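PDB 4BG2: PATF, which resembles the prenyltransferases of cyanobactin biosynthesis and comes from the patellamide pathway, though its own activity is not firmly defined. Local coordinates for residues A[269-283]-A[293-306]. Residues are numbered along the deposited sequence; the frame is centred on the assembly and turned at random.
Sequences FCQSQGCITDVAIAV and LENFCFYYDQWDEC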
loop_
_atom_site.group_PDB
_atom_site.type_symbol
_atom_site.label_atom_id
_atom_site.label_comp_id
_atom_site.label_asym_id
_atom_site.label_seq_id
_atom_site.Cartn_x
_atom_site.Cartn_y
_atom_site.Cartn_z
ATOM N N PHE A 269 17.675 2.143 9.467
ATOM C CA PHE A 269 17.505 3.275 8.576
ATOM C C PHE A 269 16.309 4.116 9.020
ATOM O O PHE A 269 16.406 5.338 9.109
ATOM C CB PHE A 269 17.333 2.811 7.140
ATOM C CG PHE A 269 16.853 3.895 6.229
ATOM C CD1 PHE A 269 17.735 4.845 5.737
ATOM C CD2 PHE A 269 15.510 3.992 5.901
ATOM C CE1 PHE A 269 17.290 5.858 4.912
ATOM C CE2 PHE A 269 15.061 5.006 5.074
ATOM C CZ PHE A 269 15.952 5.934 4.574
ATOM N N CYS A 270 15.193 3.456 9.325
ATOM C CA CYS A 270 13.980 4.165 9.747
ATOM C C CYS A 270 14.154 5.013 11.003
ATOM O O CYS A 270 13.650 6.153 11.036
ATOM C CB CYS A 270 12.822 3.199 9.958
ATOM S SG CYS A 270 12.052 2.719 8.413
ATOM N N GLN A 271 14.876 4.474 12.004
ATOM C CA GLN A 271 15.066 5.150 13.292
ATOM C C GLN A 271 15.958 6.379 13.192
ATOM O O GLN A 271 15.874 7.266 14.037
ATOM C CB GLN A 271 15.566 4.193 14.430
ATOM C CG GLN A 271 17.022 3.663 14.354
ATOM C CD GLN A 271 17.462 2.802 15.555
ATOM O OE1 GLN A 271 18.083 1.736 15.394
ATOM N NE2 GLN A 271 17.151 3.263 16.758
ATOM N N SER A 272 16.799 6.443 12.167
ATOM C CA SER A 272 17.627 7.615 11.933
ATOM C C SER A 272 16.950 8.663 11.039
ATOM O O SER A 272 17.448 9.779 10.925
ATOM C CB SER A 272 18.941 7.197 11.289
ATOM O OG SER A 272 18.703 6.484 10.097
ATOM N N GLN A 273 15.839 8.315 10.388
ATOM C CA GLN A 273 15.162 9.268 9.484
ATOM C C GLN A 273 14.092 10.101 10.184
ATOM O O GLN A 273 13.325 9.592 10.977
ATOM C CB GLN A 273 14.509 8.540 8.313
ATOM C CG GLN A 273 15.461 7.937 7.304
ATOM C CD GLN A 273 16.430 8.952 6.761
ATOM O OE1 GLN A 273 16.096 9.740 5.877
ATOM N NE2 GLN A 273 17.641 8.958 7.303
ATOM N N GLY A 274 14.014 11.380 9.839
ATOM C CA GLY A 274 12.953 12.245 10.335
ATOM C C GLY A 274 11.705 12.080 9.494
ATOM O O GLY A 274 11.705 11.383 8.469
ATOM N N CYS A 275 10.627 12.711 9.932
ATOM C CA CYS A 275 9.426 12.872 9.112
ATOM C C CYS A 275 8.541 11.647 8.999
ATOM O O CYS A 275 7.512 11.712 8.344
ATOM C CB CYS A 275 9.796 13.406 7.716
ATOM S SG CYS A 275 10.755 14.938 7.858
ATOM N N ILE A 276 8.925 10.565 9.672
ATOM C CA ILE A 276 8.172 9.334 9.675
ATOM C C ILE A 276 7.014 9.381 10.659
ATOM O O ILE A 276 7.222 9.561 11.860
ATOM C CB ILE A 276 9.076 8.130 9.962
ATOM C CG1 ILE A 276 10.115 8.018 8.842
ATOM C CG2 ILE A 276 8.241 6.855 10.044
ATOM C CD1 ILE A 276 11.040 6.826 8.947
ATOM N N THR A 277 5.795 9.234 10.140
ATOM C CA THR A 277 4.579 9.288 10.947
ATOM C C THR A 277 4.115 7.886 11.373
ATOM O O THR A 277 3.493 7.738 12.410
ATOM C CB THR A 277 3.423 9.946 10.181
ATOM O OG1 THR A 277 3.243 9.282 8.922
ATOM C CG2 THR A 277 3.711 11.401 9.937
ATOM N N ASP A 278 4.440 6.872 10.577
ATOM C CA ASP A 278 4.057 5.505 10.868
ATOM C C ASP A 278 4.863 4.519 10.020
ATOM O O ASP A 278 5.393 4.875 8.961
ATOM C CB ASP A 278 2.547 5.316 10.620
ATOM C CG ASP A 278 2.132 5.675 9.204
ATOM O OD1 ASP A 278 2.221 4.789 8.326
ATOM O OD2 ASP A 278 1.703 6.832 8.950
ATOM N N VAL A 279 4.905 3.275 10.495
ATOM C CA VAL A 279 5.544 2.155 9.811
ATOM C C VAL A 279 4.563 1.013 9.804
ATOM O O VAL A 279 3.587 1.026 10.542
ATOM C CB VAL A 279 6.859 1.722 10.475
ATOM C CG1 VAL A 279 7.815 2.895 10.481
ATOM C CG2 VAL A 279 6.649 1.237 11.922
ATOM N N ALA A 280 4.793 0.049 8.928
ATOM C CA ALA A 280 3.982 -1.140 8.909
ATOM C C ALA A 280 4.803 -2.307 8.452
ATOM O O ALA A 280 5.629 -2.192 7.558
ATOM C CB ALA A 280 2.764 -0.960 8.009
ATOM N N ILE A 281 4.550 -3.449 9.067
ATOM C CA ILE A 281 5.097 -4.687 8.611
ATOM C C ILE A 281 3.985 -5.487 7.952
ATOM O O ILE A 281 2.926 -5.674 8.532
ATOM C CB ILE A 281 5.695 -5.494 9.768
ATOM C CG1 ILE A 281 6.762 -4.672 10.470
ATOM C CG2 ILE A 281 6.278 -6.814 9.250
ATOM C CD1 ILE A 281 7.936 -4.271 9.588
ATOM N N ALA A 282 4.264 -5.979 6.750
ATOM C CA ALA A 282 3.325 -6.827 6.012
ATOM C C ALA A 282 3.942 -8.201 5.904
ATOM O O ALA A 282 5.071 -8.347 5.403
ATOM C CB ALA A 282 3.037 -6.242 4.634
ATOM N N VAL A 283 3.201 -9.196 6.377
ATOM C CA VAL A 283 3.709 -10.548 6.539
ATOM C C VAL A 283 2.547 -11.540 6.548
ATOM O O VAL A 283 1.457 -11.201 6.962
ATOM C CB VAL A 283 4.602 -10.608 7.817
ATOM C CG1 VAL A 283 3.811 -10.319 9.082
ATOM C CG2 VAL A 283 5.319 -11.945 7.939
ATOM N N LEU A 293 11.813 -13.176 10.810
ATOM C CA LEU A 293 11.145 -12.811 9.576
ATOM C C LEU A 293 12.156 -12.779 8.441
ATOM O O LEU A 293 13.122 -12.032 8.494
ATOM C CB LEU A 293 10.458 -11.447 9.697
ATOM C CG LEU A 293 9.271 -11.355 10.652
ATOM C CD1 LEU A 293 8.574 -10.016 10.452
ATOM C CD2 LEU A 293 8.305 -12.516 10.471
ATOM N N GLU A 294 11.916 -13.617 7.432
ATOM C CA GLU A 294 12.751 -13.694 6.236
ATOM C C GLU A 294 12.020 -13.144 5.003
ATOM O O GLU A 294 12.655 -12.635 4.071
ATOM C CB GLU A 294 13.160 -15.153 5.992
ATOM C CG GLU A 294 14.139 -15.711 7.032
ATOM C CD GLU A 294 15.626 -15.407 6.755
ATOM O OE1 GLU A 294 15.998 -14.716 5.755
ATOM O OE2 GLU A 294 16.458 -15.851 7.570
ATOM N N ASN A 295 10.693 -13.281 5.000
ATOM C CA ASN A 295 9.864 -12.914 3.886
ATOM C C ASN A 295 8.763 -11.977 4.361
ATOM O O ASN A 295 7.841 -12.398 5.063
ATOM C CB ASN A 295 9.271 -14.160 3.250
ATOM C CG ASN A 295 10.337 -15.098 2.724
ATOM O OD1 ASN A 295 11.024 -14.779 1.763
ATOM N ND2 ASN A 295 10.489 -16.259 3.364
ATOM N N PHE A 296 8.884 -10.710 3.991
ATOM C CA PHE A 296 8.007 -9.669 4.512
ATOM C C PHE A 296 8.222 -8.384 3.749
ATOM O O PHE A 296 9.184 -8.247 3.008
ATOM C CB PHE A 296 8.256 -9.403 6.018
ATOM C CG PHE A 296 9.637 -8.913 6.323
ATOM C CD1 PHE A 296 10.694 -9.813 6.437
ATOM C CD2 PHE A 296 9.889 -7.559 6.482
ATOM C CE1 PHE A 296 11.974 -9.363 6.697
ATOM C CE2 PHE A 296 11.175 -7.103 6.720
ATOM C CZ PHE A 296 12.213 -8.012 6.854
ATOM N N CYS A 297 7.314 -7.445 3.962
ATOM C CA CYS A 297 7.449 -6.090 3.454
ATOM C C CYS A 297 7.462 -5.109 4.595
ATOM O O CYS A 297 6.687 -5.241 5.524
ATOM C CB CYS A 297 6.270 -5.755 2.556
ATOM S SG CYS A 297 6.424 -6.465 0.939
ATOM N N PHE A 298 8.343 -4.125 4.521
ATOM C CA PHE A 298 8.492 -3.106 5.549
ATOM C C PHE A 298 8.162 -1.728 4.923
ATOM O O PHE A 298 8.843 -1.269 4.022
ATOM C CB PHE A 298 9.932 -3.176 6.023
ATOM C CG PHE A 298 10.203 -2.477 7.333
ATOM C CD1 PHE A 298 9.777 -1.183 7.564
ATOM C CD2 PHE A 298 10.958 -3.113 8.308
ATOM C CE1 PHE A 298 10.056 -0.537 8.773
ATOM C CE2 PHE A 298 11.260 -2.473 9.507
ATOM C CZ PHE A 298 10.797 -1.185 9.747
ATOM N N TYR A 299 7.148 -1.069 5.461
ATOM C CA TYR A 299 6.623 0.192 4.938
ATOM C C TYR A 299 6.950 1.278 5.944
ATOM O O TYR A 299 6.908 1.029 7.135
ATOM C CB TYR A 299 5.097 0.083 4.801
ATOM C CG TYR A 299 4.630 -0.799 3.686
ATOM C CD1 TYR A 299 4.475 -2.165 3.844
ATOM C CD2 TYR A 299 4.359 -0.248 2.419
ATOM C CE1 TYR A 299 4.035 -2.972 2.775
ATOM C CE2 TYR A 299 3.926 -1.039 1.368
ATOM C CZ TYR A 299 3.765 -2.381 1.542
ATOM O OH TYR A 299 3.358 -3.129 0.452
ATOM N N TYR A 300 7.278 2.470 5.470
ATOM C CA TYR A 300 7.331 3.644 6.313
ATOM C C TYR A 300 6.739 4.826 5.548
ATOM O O TYR A 300 6.876 4.904 4.320
ATOM C CB TYR A 300 8.760 3.916 6.809
ATOM C CG TYR A 300 9.758 4.270 5.747
ATOM C CD1 TYR A 300 10.443 3.289 5.058
ATOM C CD2 TYR A 300 10.044 5.590 5.460
ATOM C CE1 TYR A 300 11.379 3.619 4.094
ATOM C CE2 TYR A 300 10.986 5.926 4.509
ATOM C CZ TYR A 300 11.635 4.938 3.819
ATOM O OH TYR A 300 12.542 5.284 2.851
ATOM N N ASP A 301 6.104 5.739 6.284
ATOM C CA ASP A 301 5.292 6.813 5.738
ATOM C C ASP A 301 5.872 8.144 6.168
ATOM O O ASP A 301 6.146 8.357 7.363
ATOM C CB ASP A 301 3.859 6.660 6.250
ATOM C CG ASP A 301 2.857 7.612 5.572
ATOM O OD1 ASP A 301 3.123 8.149 4.472
ATOM O OD2 ASP A 301 1.757 7.809 6.149
ATOM N N GLN A 302 6.087 9.030 5.193
ATOM C CA GLN A 302 6.618 10.356 5.434
ATOM C C GLN A 302 5.673 11.413 4.865
ATOM O O GLN A 302 5.120 11.238 3.760
ATOM C CB GLN A 302 8.007 10.474 4.819
ATOM C CG GLN A 302 9.040 9.598 5.514
ATOM C CD GLN A 302 10.390 9.630 4.826
ATOM O OE1 GLN A 302 10.523 9.127 3.719
ATOM N NE2 GLN A 302 11.397 10.187 5.489
ATOM N N TRP A 303 5.465 12.489 5.628
ATOM C CA TRP A 303 4.549 13.561 5.248
ATOM C C TRP A 303 5.354 14.769 4.770
ATOM O O TRP A 303 6.276 15.227 5.444
ATOM C CB TRP A 303 3.570 13.905 6.401
ATOM C CG TRP A 303 2.490 12.800 6.619
ATOM C CD1 TRP A 303 2.634 11.438 6.384
ATOM C CD2 TRP A 303 1.141 12.965 7.130
ATOM N NE1 TRP A 303 1.467 10.777 6.691
ATOM C CE2 TRP A 303 0.540 11.679 7.154
ATOM C CE3 TRP A 303 0.385 14.071 7.560
ATOM C CZ2 TRP A 303 -0.778 11.474 7.589
ATOM C CZ3 TRP A 303 -0.920 13.862 8.000
ATOM C CH2 TRP A 303 -1.488 12.572 8.006
ATOM N N ASP A 304 4.997 15.286 3.589
ATOM C CA ASP A 304 5.812 16.307 2.928
ATOM C C ASP A 304 5.764 17.690 3.557
ATOM O O ASP A 304 6.429 18.593 3.088
ATOM C CB ASP A 304 5.500 16.365 1.428
ATOM C CG ASP A 304 4.095 16.888 1.124
ATOM O OD1 ASP A 304 3.414 17.475 2.002
ATOM O OD2 ASP A 304 3.685 16.735 -0.045
ATOM N N GLU A 305 4.974 17.866 4.605
ATOM C CA GLU A 305 5.037 19.079 5.410
ATOM C C GLU A 305 6.071 18.982 6.540
ATOM O O GLU A 305 6.271 19.950 7.252
ATOM C CB GLU A 305 3.653 19.389 5.987
ATOM C CG GLU A 305 2.557 19.435 4.928
ATOM C CD GLU A 305 1.966 20.806 4.724
ATOM O OE1 GLU A 305 2.751 21.716 4.367
ATOM O OE2 GLU A 305 0.720 20.961 4.893
ATOM N N CYS A 306 6.725 17.831 6.708
ATOM C CA CYS A 306 7.816 17.698 7.686
ATOM C C CYS A 306 9.110 18.168 7.036
ATOM O O CYS A 306 9.607 19.242 7.358
ATOM C CB CYS A 306 7.986 16.258 8.159
ATOM S SG CYS A 306 9.522 15.958 9.114
HETATM O O HOH W 1 13.900 9.945 4.358
#
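Cys270 brings SG down from the end of helix 261-272 between two rings of strand 295-303, 3.8 Å from Tyr300 CD1 and equally close to Phe298 CE1, in oblique sulfur-aromatic contacts. Beside it, Phe269 turns its ring edge to the face of Tyr300 in an offset edge-to-face pair, planes 64° apart; the Tyr300 hydroxyl is hydrogen-bonded to His22 of helix 3-25. Ile281 lays CD1 over one face of Phe298, 3.7 Å from the ring centroid. This apolar layer packs the helix 261-272 side of the sheet. Beneath it, Ala280 with Tyr299 and Ala282 with Cys297 are antiparallel hydrogen-bonded pairs, joined by short backbone bonds, the straightest at Ala282 and Cys297.

Toward Asp301 the register slips in a beta bulge: Thr277 N donates to Asp301 O (2.9 Å), while Asp301 N reaches Asp278 O. On the barrel's inner face, OD2 of Asp278 and OD2 of Asp301 lie only 3.0 Å apart, two acceptors in carboxylates turned 59° to each other. Thr277 OG1 grips the first from above its plane, Trp303 NE1 the second, and Ser49 holds Asp301 OD1. With an alanine at Asp278, the Thr277 hydroxyl would probably lose its acceptor and a gap would open beside Asp301 CB.

Gln302 is still buried; chi2 of 175° runs its chain straight out, carrying NE2 to Gly274 O (3.2 Å) and to a water shared with Gln273. Packing thins toward the solvent-facing end, where the exposed Trp303 is covered on one face by Thr277 CG2. The disulfide from Cys275 to the exposed Cys306 ties the turn after strand 295-303 to the loop before strand 276-284. The helix-strand-strand unit belongs to a closed ten-stranded antiparallel barrel ringed by helices, the fold of ABBA-type prenyltransferases.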